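Local coordinates for chromosome-partitioning protein ParB (PDB 6S6H) that binds the centromeric parS site through the DNA-binding domain present here and takes part in chromosome partition in Caulobacter, at residues L5-I10 / F34-E39; N12-D17 / L25-L30; L18-E23 / S67-G72; T55-A60 / H78-A83. All blocks are in the same frame, centred on the assembly; numbering follows the deposited sequence.

Interaction 1 (L5-I10 / F34-E39). With nucleotides of chain D.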
# COMPACT_ATOMS: atom_id res chain seq x y z
N LEU B 5 -13.38 -10.88 -22.85
CA LEU B 5 -14.36 -10.41 -21.83
C LEU B 5 -13.86 -10.76 -20.42
O LEU B 5 -13.85 -9.85 -19.57
CB LEU B 5 -15.73 -11.03 -22.11
CG LEU B 5 -16.67 -10.22 -23.01
CD1 LEU B 5 -15.93 -9.64 -24.22
CD2 LEU B 5 -17.84 -11.06 -23.47
N GLU B 6 -13.46 -12.01 -20.20
CA GLU B 6 -12.95 -12.51 -18.88
C GLU B 6 -11.75 -11.66 -18.45
O GLU B 6 -11.71 -11.27 -17.27
CB GLU B 6 -12.51 -13.97 -18.96
CG GLU B 6 -13.65 -14.95 -19.19
CD GLU B 6 -13.25 -16.41 -19.16
OE1 GLU B 6 -14.13 -17.27 -19.39
OE2 GLU B 6 -12.06 -16.70 -18.90
N ILE B 7 -10.81 -11.42 -19.37
CA ILE B 7 -9.52 -10.73 -19.09
C ILE B 7 -9.80 -9.30 -18.61
O ILE B 7 -9.24 -8.92 -17.56
CB ILE B 7 -8.59 -10.77 -20.32
CG1 ILE B 7 -8.04 -12.19 -20.54
CG2 ILE B 7 -7.47 -9.75 -20.21
CD1 ILE B 7 -7.28 -12.38 -21.83
N GLY B 8 -10.63 -8.56 -19.34
CA GLY B 8 -11.01 -7.17 -19.00
C GLY B 8 -11.65 -7.07 -17.63
O GLY B 8 -11.32 -6.12 -16.89
N ILE B 9 -12.53 -8.02 -17.29
CA ILE B 9 -13.26 -8.07 -15.99
C ILE B 9 -12.24 -8.28 -14.86
O ILE B 9 -12.33 -7.56 -13.85
CB ILE B 9 -14.34 -9.18 -16.01
CG1 ILE B 9 -15.48 -8.82 -16.96
CG2 ILE B 9 -14.85 -9.47 -14.60
CD1 ILE B 9 -16.37 -9.99 -17.31
N ILE B 10 -11.32 -9.23 -15.04
CA ILE B 10 -10.25 -9.56 -14.05
C ILE B 10 -9.35 -8.33 -13.87
O ILE B 10 -9.09 -7.94 -12.71
CB ILE B 10 -9.46 -10.81 -14.48
CG1 ILE B 10 -10.33 -12.07 -14.43
CG2 ILE B 10 -8.19 -10.98 -13.65
CD1 ILE B 10 -9.82 -13.21 -15.28
N PHE B 34 -14.63 -18.97 -14.13
CA PHE B 34 -13.76 -19.01 -15.34
C PHE B 34 -12.69 -20.09 -15.19
O PHE B 34 -11.90 -20.27 -16.14
CB PHE B 34 -13.13 -17.64 -15.62
CG PHE B 34 -14.10 -16.51 -15.82
CD1 PHE B 34 -15.37 -16.73 -16.32
CD2 PHE B 34 -13.73 -15.21 -15.52
CE1 PHE B 34 -16.25 -15.68 -16.51
CE2 PHE B 34 -14.61 -14.15 -15.72
CZ PHE B 34 -15.87 -14.39 -16.21
N GLU B 35 -12.68 -20.79 -14.05
CA GLU B 35 -11.80 -21.96 -13.79
C GLU B 35 -10.35 -21.55 -14.02
O GLU B 35 -9.67 -22.20 -14.83
CB GLU B 35 -12.23 -23.13 -14.67
CG GLU B 35 -13.70 -23.48 -14.55
CD GLU B 35 -14.14 -24.58 -15.50
OE1 GLU B 35 -14.90 -24.27 -16.44
OE2 GLU B 35 -13.70 -25.73 -15.30
N ARG B 36 -9.90 -20.49 -13.34
CA ARG B 36 -8.54 -19.92 -13.47
C ARG B 36 -7.82 -20.05 -12.12
O ARG B 36 -8.50 -19.96 -11.08
CB ARG B 36 -8.63 -18.46 -13.95
CG ARG B 36 -9.42 -18.28 -15.24
CD ARG B 36 -9.63 -16.83 -15.62
NE ARG B 36 -8.54 -16.32 -16.44
CZ ARG B 36 -8.60 -16.03 -17.74
NH1 ARG B 36 -9.72 -16.17 -18.42
NH2 ARG B 36 -7.52 -15.58 -18.35
N THR B 37 -6.51 -20.27 -12.15
CA THR B 37 -5.65 -20.46 -10.95
C THR B 37 -5.34 -19.09 -10.33
O THR B 37 -5.55 -18.07 -11.00
CB THR B 37 -4.35 -21.20 -11.28
OG1 THR B 37 -3.60 -20.42 -12.21
CG2 THR B 37 -4.60 -22.58 -11.85
N GLN B 38 -4.83 -19.09 -9.10
CA GLN B 38 -4.24 -17.90 -8.43
C GLN B 38 -3.13 -17.33 -9.33
O GLN B 38 -3.07 -16.09 -9.49
CB GLN B 38 -3.68 -18.27 -7.05
CG GLN B 38 -4.75 -18.66 -6.03
CD GLN B 38 -4.18 -18.83 -4.64
OE1 GLN B 38 -2.96 -18.87 -4.45
NE2 GLN B 38 -5.05 -18.92 -3.65
N GLU B 39 -2.30 -18.21 -9.90
CA GLU B 39 -1.16 -17.86 -10.80
C GLU B 39 -1.68 -17.13 -12.04
O GLU B 39 -1.05 -16.13 -12.42
CB GLU B 39 -0.40 -19.13 -11.20
CG GLU B 39 0.74 -18.88 -12.17
CD GLU B 39 1.84 -17.97 -11.65
OE1 GLU B 39 2.51 -17.32 -12.47
OE2 GLU B 39 2.03 -17.93 -10.42
P DT D 3 -4.99 -22.72 -7.18
OP1 DT D 3 -6.46 -22.73 -7.31
OP2 DT D 3 -4.19 -21.70 -7.91
O5' DT D 3 -4.64 -22.63 -5.63
C5' DT D 3 -5.03 -23.68 -4.72
C4' DT D 3 -4.30 -23.55 -3.40
O4' DT D 3 -2.88 -23.78 -3.59
C3' DT D 3 -4.43 -22.19 -2.70
O3' DT D 3 -5.06 -22.35 -1.43
C2' DT D 3 -2.99 -21.70 -2.58
C1' DT D 3 -2.22 -23.00 -2.61
N1 DT D 3 -0.80 -22.89 -2.99
C2 DT D 3 0.15 -23.26 -2.06
O2 DT D 3 -0.14 -23.67 -0.95
N3 DT D 3 1.45 -23.13 -2.48
C4 DT D 3 1.89 -22.67 -3.71
O4 DT D 3 3.09 -22.61 -3.94
C5 DT D 3 0.85 -22.30 -4.64
C7 DT D 3 1.23 -21.80 -5.99
C6 DT D 3 -0.43 -22.42 -4.24
P DG D 4 -5.23 -21.11 -0.41
OP1 DG D 4 -6.56 -21.21 0.22
OP2 DG D 4 -4.86 -19.87 -1.13
O5' DG D 4 -4.13 -21.43 0.70
C5' DG D 4 -4.30 -22.56 1.58
C4' DG D 4 -3.37 -22.44 2.77
O4' DG D 4 -2.00 -22.51 2.33
C3' DG D 4 -3.50 -21.14 3.56
O3' DG D 4 -3.37 -21.41 4.96
C2' DG D 4 -2.36 -20.29 3.02
C1' DG D 4 -1.30 -21.33 2.72
N9 DG D 4 -0.40 -20.98 1.63
C8 DG D 4 -0.74 -20.67 0.34
N7 DG D 4 0.29 -20.42 -0.42
C5 DG D 4 1.38 -20.58 0.42
C6 DG D 4 2.77 -20.43 0.16
O6 DG D 4 3.33 -20.12 -0.90
N1 DG D 4 3.53 -20.69 1.29
C2 DG D 4 3.02 -21.03 2.52
N2 DG D 4 3.92 -21.24 3.50
N3 DG D 4 1.73 -21.17 2.78
C4 DG D 4 0.97 -20.93 1.69

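Interaction 2 (N12-D17 / L25-L30)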
# COMPACT_ATOMS: atom_id res chain seq x y z
N ASN B 12 -9.97 -5.20 -14.26
CA ASN B 12 -10.65 -3.98 -13.75
C ASN B 12 -11.07 -4.15 -12.28
O ASN B 12 -11.56 -3.17 -11.70
CB ASN B 12 -11.82 -3.56 -14.64
CG ASN B 12 -11.37 -2.72 -15.81
OD1 ASN B 12 -11.46 -1.50 -15.77
ND2 ASN B 12 -10.85 -3.36 -16.85
N VAL B 13 -10.87 -5.33 -11.68
CA VAL B 13 -11.17 -5.58 -10.24
C VAL B 13 -10.41 -4.54 -9.40
O VAL B 13 -11.05 -3.88 -8.56
CB VAL B 13 -10.82 -7.02 -9.82
CG1 VAL B 13 -10.85 -7.19 -8.30
CG2 VAL B 13 -11.74 -8.03 -10.49
N GLN B 14 -9.10 -4.39 -9.65
CA GLN B 14 -8.18 -3.51 -8.87
C GLN B 14 -8.36 -2.04 -9.29
O GLN B 14 -8.04 -1.17 -8.46
CB GLN B 14 -6.73 -3.97 -9.03
CG GLN B 14 -6.12 -3.65 -10.39
CD GLN B 14 -4.83 -4.41 -10.64
OE1 GLN B 14 -4.12 -4.78 -9.71
NE2 GLN B 14 -4.53 -4.63 -11.91
N ARG B 15 -8.86 -1.79 -10.50
CA ARG B 15 -9.02 -0.42 -11.08
C ARG B 15 -10.35 0.19 -10.61
O ARG B 15 -10.45 1.43 -10.62
CB ARG B 15 -8.92 -0.47 -12.61
CG ARG B 15 -7.56 -0.91 -13.11
CD ARG B 15 -7.42 -0.90 -14.63
NE ARG B 15 -7.03 0.41 -15.14
CZ ARG B 15 -7.86 1.33 -15.65
NH1 ARG B 15 -9.16 1.10 -15.74
NH2 ARG B 15 -7.37 2.48 -16.07
N ALA B 16 -11.32 -0.63 -10.21
CA ALA B 16 -12.63 -0.20 -9.67
C ALA B 16 -12.45 0.35 -8.25
O ALA B 16 -11.33 0.25 -7.71
CB ALA B 16 -13.61 -1.35 -9.69
N ASP B 17 -13.52 0.92 -7.68
CA ASP B 17 -13.53 1.53 -6.32
C ASP B 17 -13.97 0.48 -5.29
O ASP B 17 -15.01 0.69 -4.63
CB ASP B 17 -14.42 2.78 -6.30
CG ASP B 17 -14.40 3.54 -4.98
OD1 ASP B 17 -13.47 3.31 -4.19
OD2 ASP B 17 -15.32 4.35 -4.76
N LEU B 25 -13.50 -11.27 -2.83
CA LEU B 25 -14.71 -12.04 -3.25
C LEU B 25 -14.80 -12.05 -4.78
O LEU B 25 -15.18 -13.09 -5.33
CB LEU B 25 -15.96 -11.42 -2.62
CG LEU B 25 -17.28 -12.12 -2.94
CD1 LEU B 25 -17.19 -13.61 -2.61
CD2 LEU B 25 -18.45 -11.48 -2.21
N SER B 26 -14.47 -10.93 -5.43
CA SER B 26 -14.45 -10.81 -6.91
C SER B 26 -13.51 -11.87 -7.49
O SER B 26 -13.99 -12.70 -8.29
CB SER B 26 -14.07 -9.42 -7.36
OG SER B 26 -15.10 -8.49 -7.07
N TYR B 27 -12.25 -11.88 -7.06
CA TYR B 27 -11.20 -12.82 -7.54
C TYR B 27 -11.65 -14.27 -7.32
O TYR B 27 -11.55 -15.07 -8.27
CB TYR B 27 -9.85 -12.56 -6.87
CG TYR B 27 -9.15 -11.30 -7.34
CD1 TYR B 27 -9.12 -10.96 -8.69
CD2 TYR B 27 -8.51 -10.46 -6.45
CE1 TYR B 27 -8.48 -9.81 -9.12
CE2 TYR B 27 -7.87 -9.31 -6.86
CZ TYR B 27 -7.85 -8.98 -8.21
OH TYR B 27 -7.22 -7.84 -8.63
N LYS B 28 -12.14 -14.59 -6.11
CA LYS B 28 -12.63 -15.94 -5.72
C LYS B 28 -13.70 -16.39 -6.72
O LYS B 28 -13.55 -17.48 -7.31
CB LYS B 28 -13.19 -15.92 -4.30
CG LYS B 28 -13.76 -17.24 -3.80
CD LYS B 28 -14.16 -17.19 -2.34
CE LYS B 28 -14.16 -18.53 -1.65
NZ LYS B 28 -15.47 -19.20 -1.75
N VAL B 29 -14.74 -15.58 -6.88
CA VAL B 29 -15.91 -15.84 -7.77
C VAL B 29 -15.43 -16.04 -9.21
O VAL B 29 -15.96 -16.94 -9.88
CB VAL B 29 -16.95 -14.70 -7.65
CG1 VAL B 29 -17.97 -14.73 -8.78
CG2 VAL B 29 -17.65 -14.72 -6.30
N LEU B 30 -14.46 -15.24 -9.66
CA LEU B 30 -13.94 -15.26 -11.06
C LEU B 30 -13.06 -16.49 -11.28
O LEU B 30 -13.19 -17.12 -12.35
CB LEU B 30 -13.18 -13.96 -11.34
CG LEU B 30 -14.03 -12.68 -11.33
CD1 LEU B 30 -13.14 -11.44 -11.40
CD2 LEU B 30 -15.05 -12.67 -12.46
O HOH W 1 -7.47 -6.47 -11.12

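Interaction 3 (L18-E23 / S67-G72)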
# COMPACT_ATOMS: atom_id res chain seq x y z
N LEU B 18 -13.22 -0.62 -5.18
CA LEU B 18 -13.55 -1.76 -4.29
C LEU B 18 -12.61 -1.76 -3.09
O LEU B 18 -11.39 -1.58 -3.30
CB LEU B 18 -13.42 -3.07 -5.07
CG LEU B 18 -14.32 -3.21 -6.30
CD1 LEU B 18 -14.07 -4.55 -6.99
CD2 LEU B 18 -15.79 -3.07 -5.93
N ASN B 19 -13.14 -1.97 -1.89
CA ASN B 19 -12.34 -2.23 -0.66
C ASN B 19 -11.71 -3.62 -0.82
O ASN B 19 -12.12 -4.37 -1.72
CB ASN B 19 -13.17 -2.04 0.61
CG ASN B 19 -14.25 -3.09 0.83
OD1 ASN B 19 -14.04 -4.27 0.58
ND2 ASN B 19 -15.39 -2.66 1.32
N VAL B 20 -10.72 -3.95 0.02
CA VAL B 20 -9.87 -5.17 -0.13
C VAL B 20 -10.74 -6.43 -0.13
O VAL B 20 -10.40 -7.37 -0.88
CB VAL B 20 -8.77 -5.21 0.95
CG1 VAL B 20 -9.34 -5.43 2.34
CG2 VAL B 20 -7.72 -6.26 0.63
N LEU B 21 -11.81 -6.47 0.67
CA LEU B 21 -12.69 -7.67 0.82
C LEU B 21 -13.58 -7.83 -0.42
O LEU B 21 -13.87 -8.99 -0.78
CB LEU B 21 -13.53 -7.53 2.09
CG LEU B 21 -12.76 -7.64 3.40
CD1 LEU B 21 -13.67 -7.36 4.59
CD2 LEU B 21 -12.10 -9.01 3.54
N GLU B 22 -14.00 -6.73 -1.04
CA GLU B 22 -14.80 -6.73 -2.29
C GLU B 22 -13.92 -7.26 -3.43
O GLU B 22 -14.44 -8.02 -4.28
CB GLU B 22 -15.36 -5.34 -2.59
CG GLU B 22 -16.50 -4.95 -1.67
CD GLU B 22 -16.90 -3.48 -1.72
OE1 GLU B 22 -16.10 -2.67 -2.21
OE2 GLU B 22 -18.00 -3.16 -1.25
N GLU B 23 -12.64 -6.88 -3.45
CA GLU B 23 -11.63 -7.36 -4.43
C GLU B 23 -11.42 -8.87 -4.24
O GLU B 23 -11.35 -9.59 -5.26
CB GLU B 23 -10.30 -6.62 -4.28
CG GLU B 23 -10.39 -5.16 -4.69
CD GLU B 23 -9.05 -4.44 -4.77
OE1 GLU B 23 -9.07 -3.20 -4.94
OE2 GLU B 23 -8.01 -5.12 -4.68
N SER B 67 -15.40 -6.28 9.54
CA SER B 67 -16.04 -4.98 9.88
C SER B 67 -14.97 -3.91 10.13
O SER B 67 -15.13 -2.79 9.61
CB SER B 67 -16.97 -5.10 11.06
OG SER B 67 -17.92 -6.13 10.84
N TYR B 68 -13.91 -4.24 10.87
CA TYR B 68 -12.78 -3.31 11.17
C TYR B 68 -12.08 -2.91 9.86
O TYR B 68 -11.73 -1.72 9.73
CB TYR B 68 -11.79 -3.93 12.16
CG TYR B 68 -12.32 -4.16 13.55
CD1 TYR B 68 -13.05 -3.19 14.22
CD2 TYR B 68 -12.09 -5.36 14.21
CE1 TYR B 68 -13.54 -3.40 15.50
CE2 TYR B 68 -12.57 -5.59 15.49
CZ TYR B 68 -13.30 -4.61 16.14
OH TYR B 68 -13.77 -4.82 17.40
N LEU B 69 -11.89 -3.85 8.93
CA LEU B 69 -11.28 -3.61 7.60
C LEU B 69 -12.12 -2.60 6.81
O LEU B 69 -11.55 -1.62 6.30
CB LEU B 69 -11.18 -4.93 6.82
CG LEU B 69 -9.87 -5.70 6.98
CD1 LEU B 69 -9.90 -6.99 6.18
CD2 LEU B 69 -8.68 -4.84 6.57
N VAL B 70 -13.43 -2.85 6.71
CA VAL B 70 -14.40 -2.00 5.95
C VAL B 70 -14.42 -0.59 6.56
O VAL B 70 -14.43 0.38 5.77
CB VAL B 70 -15.80 -2.63 5.93
CG1 VAL B 70 -16.86 -1.64 5.45
CG2 VAL B 70 -15.83 -3.89 5.08
N SER B 71 -14.42 -0.49 7.89
CA SER B 71 -14.51 0.79 8.65
C SER B 71 -13.16 1.52 8.63
O SER B 71 -13.16 2.75 8.79
CB SER B 71 -14.99 0.55 10.07
OG SER B 71 -14.04 -0.19 10.81
N GLY B 72 -12.05 0.79 8.45
CA GLY B 72 -10.69 1.34 8.34
C GLY B 72 -10.00 1.44 9.69
O GLY B 72 -8.94 2.09 9.76

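Interaction 4 (T55-A60 / H78-A83). With nucleotides of chain D; nucleotides of chain C.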
# COMPACT_ATOMS: atom_id res chain seq x y z
N THR B 55 -4.87 -11.84 -0.39
CA THR B 55 -6.07 -10.99 -0.58
C THR B 55 -7.32 -11.83 -0.26
O THR B 55 -8.13 -11.38 0.56
CB THR B 55 -6.11 -10.37 -1.98
OG1 THR B 55 -4.95 -9.55 -2.14
CG2 THR B 55 -7.34 -9.54 -2.24
N MET B 56 -7.46 -13.01 -0.87
CA MET B 56 -8.67 -13.87 -0.75
C MET B 56 -8.75 -14.52 0.64
O MET B 56 -9.88 -14.66 1.15
CB MET B 56 -8.70 -14.94 -1.84
CG MET B 56 -9.00 -14.36 -3.21
SD MET B 56 -9.03 -15.59 -4.53
CE MET B 56 -7.42 -16.35 -4.33
N ARG B 57 -7.60 -14.86 1.24
CA ARG B 57 -7.51 -15.44 2.62
C ARG B 57 -8.27 -14.57 3.63
O ARG B 57 -8.79 -15.13 4.61
CB ARG B 57 -6.04 -15.58 3.05
CG ARG B 57 -5.36 -16.84 2.54
CD ARG B 57 -3.93 -16.97 3.03
NE ARG B 57 -3.87 -17.00 4.49
CZ ARG B 57 -3.13 -16.20 5.26
NH1 ARG B 57 -2.32 -15.30 4.73
NH2 ARG B 57 -3.20 -16.33 6.57
N LEU B 58 -8.34 -13.25 3.39
CA LEU B 58 -9.00 -12.26 4.29
C LEU B 58 -10.50 -12.56 4.43
O LEU B 58 -11.07 -12.13 5.45
CB LEU B 58 -8.80 -10.84 3.73
CG LEU B 58 -7.36 -10.33 3.69
CD1 LEU B 58 -7.29 -8.99 2.98
CD2 LEU B 58 -6.77 -10.23 5.09
N LEU B 59 -11.11 -13.23 3.45
CA LEU B 59 -12.55 -13.59 3.48
C LEU B 59 -12.83 -14.61 4.59
O LEU B 59 -13.99 -14.67 5.04
CB LEU B 59 -12.97 -14.14 2.11
CG LEU B 59 -12.91 -13.15 0.95
CD1 LEU B 59 -13.08 -13.88 -0.38
CD2 LEU B 59 -13.96 -12.06 1.10
N ALA B 60 -11.82 -15.37 5.02
CA ALA B 60 -11.91 -16.40 6.09
C ALA B 60 -11.93 -15.75 7.48
O ALA B 60 -12.27 -16.45 8.44
CB ALA B 60 -10.77 -17.38 5.96
N HIS B 78 -2.59 -5.44 8.88
CA HIS B 78 -2.97 -5.84 10.26
C HIS B 78 -3.78 -7.14 10.21
O HIS B 78 -3.41 -8.10 10.92
CB HIS B 78 -3.76 -4.72 10.96
CG HIS B 78 -2.96 -3.49 11.25
ND1 HIS B 78 -3.11 -2.34 10.51
CD2 HIS B 78 -2.02 -3.24 12.18
CE1 HIS B 78 -2.29 -1.42 10.97
NE2 HIS B 78 -1.61 -1.95 11.99
N ALA B 79 -4.84 -7.16 9.40
CA ALA B 79 -5.82 -8.27 9.28
C ALA B 79 -5.10 -9.56 8.87
O ALA B 79 -5.34 -10.60 9.53
CB ALA B 79 -6.89 -7.90 8.29
N ARG B 80 -4.28 -9.50 7.82
CA ARG B 80 -3.52 -10.67 7.28
C ARG B 80 -2.58 -11.21 8.37
O ARG B 80 -2.49 -12.45 8.51
CB ARG B 80 -2.73 -10.24 6.04
CG ARG B 80 -2.07 -11.39 5.29
CD ARG B 80 -1.13 -10.84 4.24
NE ARG B 80 0.02 -10.18 4.85
CZ ARG B 80 0.77 -9.24 4.27
NH1 ARG B 80 0.50 -8.81 3.05
NH2 ARG B 80 1.78 -8.72 4.94
N ALA B 81 -1.92 -10.32 9.12
CA ALA B 81 -0.92 -10.66 10.16
C ALA B 81 -1.54 -11.50 11.28
O ALA B 81 -0.78 -12.23 11.93
CB ALA B 81 -0.30 -9.39 10.71
N ILE B 82 -2.86 -11.42 11.49
CA ILE B 82 -3.59 -12.13 12.59
C ILE B 82 -4.54 -13.19 12.02
O ILE B 82 -5.31 -13.78 12.82
CB ILE B 82 -4.35 -11.12 13.48
CG1 ILE B 82 -5.46 -10.39 12.71
CG2 ILE B 82 -3.38 -10.15 14.13
CD1 ILE B 82 -6.38 -9.58 13.60
N ALA B 83 -4.49 -13.45 10.70
CA ALA B 83 -5.46 -14.31 9.97
C ALA B 83 -5.35 -15.77 10.41
O ALA B 83 -6.40 -16.45 10.45
CB ALA B 83 -5.24 -14.18 8.48
P DT D 5 -3.72 -20.29 6.03
OP1 DT D 5 -4.11 -20.96 7.30
OP2 DT D 5 -4.65 -19.31 5.40
O5' DT D 5 -2.31 -19.56 6.25
C5' DT D 5 -1.23 -20.29 6.84
C4' DT D 5 0.08 -19.55 6.68
O4' DT D 5 0.43 -19.36 5.30
C3' DT D 5 0.17 -18.15 7.31
O3' DT D 5 0.83 -18.28 8.58
C2' DT D 5 0.98 -17.34 6.31
C1' DT D 5 1.44 -18.38 5.30
N1 DT D 5 1.64 -17.92 3.92
C2 DT D 5 2.94 -17.75 3.48
O2 DT D 5 3.91 -17.93 4.20
N3 DT D 5 3.05 -17.34 2.18
C4 DT D 5 2.03 -17.10 1.28
O4 DT D 5 2.29 -16.74 0.14
C5 DT D 5 0.70 -17.31 1.80
C7 DT D 5 -0.48 -17.07 0.91
C6 DT D 5 0.57 -17.71 3.08
P DG C 13 -1.12 -3.35 -2.65
OP1 DG C 13 -1.46 -2.54 -3.85
OP2 DG C 13 -2.18 -4.11 -1.93
O5' DG C 13 0.05 -4.35 -3.06
C5' DG C 13 1.19 -3.85 -3.79
C4' DG C 13 2.35 -4.81 -3.69
O4' DG C 13 2.72 -5.00 -2.31
C3' DG C 13 2.09 -6.20 -4.27
O3' DG C 13 3.11 -6.41 -5.26
C2' DG C 13 2.15 -7.13 -3.06
C1' DG C 13 3.06 -6.37 -2.13
N9 DG C 13 2.96 -6.66 -0.70
C8 DG C 13 1.81 -6.76 0.05
N7 DG C 13 2.04 -6.98 1.31
C5 DG C 13 3.42 -7.01 1.42
C6 DG C 13 4.26 -7.21 2.55
O6 DG C 13 3.93 -7.41 3.72
N1 DG C 13 5.60 -7.17 2.20
C2 DG C 13 6.09 -6.96 0.93
N2 DG C 13 7.42 -6.96 0.80
N3 DG C 13 5.32 -6.76 -0.13
C4 DG C 13 4.01 -6.80 0.18
P DT D 6 1.03 -17.02 9.54
OP1 DT D 6 0.94 -17.50 10.95
OP2 DT D 6 0.13 -15.93 9.08
O5' DT D 6 2.53 -16.58 9.26
C5' DT D 6 3.60 -17.53 9.40
C4' DT D 6 4.91 -16.91 8.96
O4' DT D 6 4.87 -16.65 7.54
C3' DT D 6 5.26 -15.58 9.63
O3' DT D 6 6.62 -15.65 10.09
C2' DT D 6 5.04 -14.55 8.54
C1' DT D 6 5.32 -15.34 7.27
N1 DT D 6 4.64 -14.87 6.04
C2 DT D 6 5.38 -14.77 4.88
O2 DT D 6 6.57 -15.01 4.83
N3 DT D 6 4.67 -14.35 3.78
C4 DT D 6 3.32 -14.06 3.73
O4 DT D 6 2.82 -13.70 2.66
C5 DT D 6 2.60 -14.20 4.97
C7 DT D 6 1.14 -13.89 5.00
C6 DT D 6 3.29 -14.60 6.05
O HOH W 2 -1.39 -14.66 7.53

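Interaction 1 (L5-I10 / F34-E39)
Glu-6 lies flat on the ring of Phe-34, its carboxylate plane only 9° from the ring plane, the two side chains running past each other in opposite directions. The methylene carbon CG of Glu-6 stands 3.5 Å from the centroid of the Phe-34 ring, almost exactly on the ring normal, a CH-pi contact over one face. Beyond CG the glutamate chain is extended (chi2 -175°), which carries the carboxylate across the ring toward CG and CD1 of Phe-34 and on to Arg-36. There Glu-6 OE2 forms a salt bridge with Arg-36 NH1, modelled too short and too bent for its exact geometry to be trusted; the carboxylate and guanidinium planes are 76° apart. Helix 4-11 is thus joined to the turn that leads from helix 20-34 into helix 38-45 of the helix-turn-helix domain. Glu-35 ends helix 20-34 in a Schellman motif, and Thr-37 is the N-cap of helix 38-45. Ile-10 puts CD1 over one face of the Arg-36 guanidinium, 3.6 Å from NE of Arg-36, while the same methyl lies at the edge of the Phe-34 ring. Arg-36 NE also bonds to Asn-40. At the N-terminal end of helix 38-45, Gln-38 holds the DNA backbone twice: its main-chain N donates to OP2 of DT3 of chain D at 2.9 Å, and its side-chain NE2 to OP2 of DG4 of chain D at 2.7 Å.

Interaction 2 (N12-D17 / L25-L30)
The backbones come nearest where the turn at Val-13 faces Ser-26 on helix 20-34, their CA atoms 7.0 Å apart, residues 13-15 having helical angles without the regular bonds of a helix. Val-13 bridges to the helix with both methyls. Its CG1, anti to the backbone N (chi1 168°), sits over one face of the Tyr-27 ring, displaced toward the rim on the hydroxyl side and 3.5 Å from CZ of Tyr-27, a CH-pi contact. Its CG2, on the other branch, reaches 3.8 Å to CD1 of Leu-30, one helical turn further along. Ser-26 adds its CB, 4.0 Å from Val-13 CG1, while its hydroxyl bonds back to the carbonyl of Glu-22. The connection between helix 4-11 and helix 20-34 is in this way folded down onto the second helix of this all-helical DNA-binding domain. A water at the edge of the Tyr-27 ring, in its plane, links the phenol to the turn: it accepts from Gln-14 N at 3.0 Å and lies 2.9 Å from Tyr-27 OH. The CB of Gln-14 also approaches that phenol oxygen, but its amide turns elsewhere, NE2 giving a hydrogen bond to the carbonyl of Ile-45 at the end of helix 38-45.

Interaction 3 (L18-E23 / S67-G72)
Leu-69 pushes its CD1 methyl against the forked end of Leu-21, 4.0 Å from CD2 of Leu-21 and about as close to its CG and CD1. The two leucines cross at roughly a right angle. Val-20, the residue before Leu-21, meets the same methyl, its CG1 lying 4.2 Å from Leu-69 CD1, so one leucine branch serves two residues of helix 20-34. Val-70 flanks the pair: its CG2 lies 4.1 Å from CD1 of Leu-21 and 4.0 Å from ND2 of Asn-19. The amide of Asn-19 is oriented by its own helix end. With CG set between the backbone N and the carbonyl carbon (chi1 69°), OD1 of Asn-19 accepts from Glu-22 N at 2.9 Å, and Glu-22 OE1 takes the Asn-19 N-H at 3.1 Å. This reciprocal pair is a capping box, and it leaves the ND2 side of the amide against Val-70. The contact is largely apolar and lies toward the protein surface. It brings the N-terminal end of helix 20-34 against the C-terminal part of helix 63-71, with Leu-58, just beyond helix 49-57, packing on both Val-20 and Leu-21, and Tyr-68 reaching across to helix 88-98.

Interaction 4 (T55-A60 / H78-A83)
The Arg-57 guanidinium has O5' of DT5 of chain D over one face and a water at its edge, in plane, while Ala-83 CB and Arg-80 CG come at it obliquely. The Arg-80 guanidinium, turned 22° from that of Arg-57, presents its edge to DG13 of chain C. The C7 methyl of DT6 of chain D sits near both groups, 3.7 Å from Arg-57 NH1. Arg-80 has CG anti to the backbone N (chi1 -172°) and bends at chi3, bringing both terminal nitrogens to the guanine: NH1 donates to N7 of DG13 of chain C at 3.0 Å, and NH2 to O6 of the same base at 2.8 Å. Arg-57 serves the backbone of the other strand, its NE donating to OP2 of DT5 of chain D at 2.6 Å, and Asn-54 holds its NH1. The water accepts from Arg-57 NH2 and also lies within bonding distance of the Arg-80 carbonyl and a phosphate oxygen of DT6 of chain D. Behind the arginines, CD2 of Leu-58 rests 4.0 Å from Ala-79 CB and 3.8 Å from Arg-80 N. The paired bonds to N7 and O6 are the classic major-groove contact of arginine with guanine, consistent with Arg-80 reading the base, whereas Arg-57 grips a phosphate; the two guanidinium groups do not touch, and both are probably favoured by the negative potential of the DNA.

Overall arrangement
From the N terminus, helix 4-11 opens interaction 1, which closes a loop on reaching the turn at 34-39 after helix 20-34. Interaction 2 is the short closure within that loop, folding 12-17 back on helix 20-34 and touching interaction 1 through Ile-9, Ile-10 and Leu-30. Interaction 3 starts from the same helix and crosses both, running on to helix 63-71. Interaction 4 follows interactions 1 and 2 in series but crosses interaction 3, joining the end of helix 49-57 to helix 76-81. Leu-69 packs on Ala-79, and Met-56 meets Tyr-27, Lys-28 and Gln-38, so helices 4-11, 20-34 and 63-71 are tied to helices 38-45, 49-57 and 76-81, whose Gln-38, Arg-57 and Arg-80 meet the DNA.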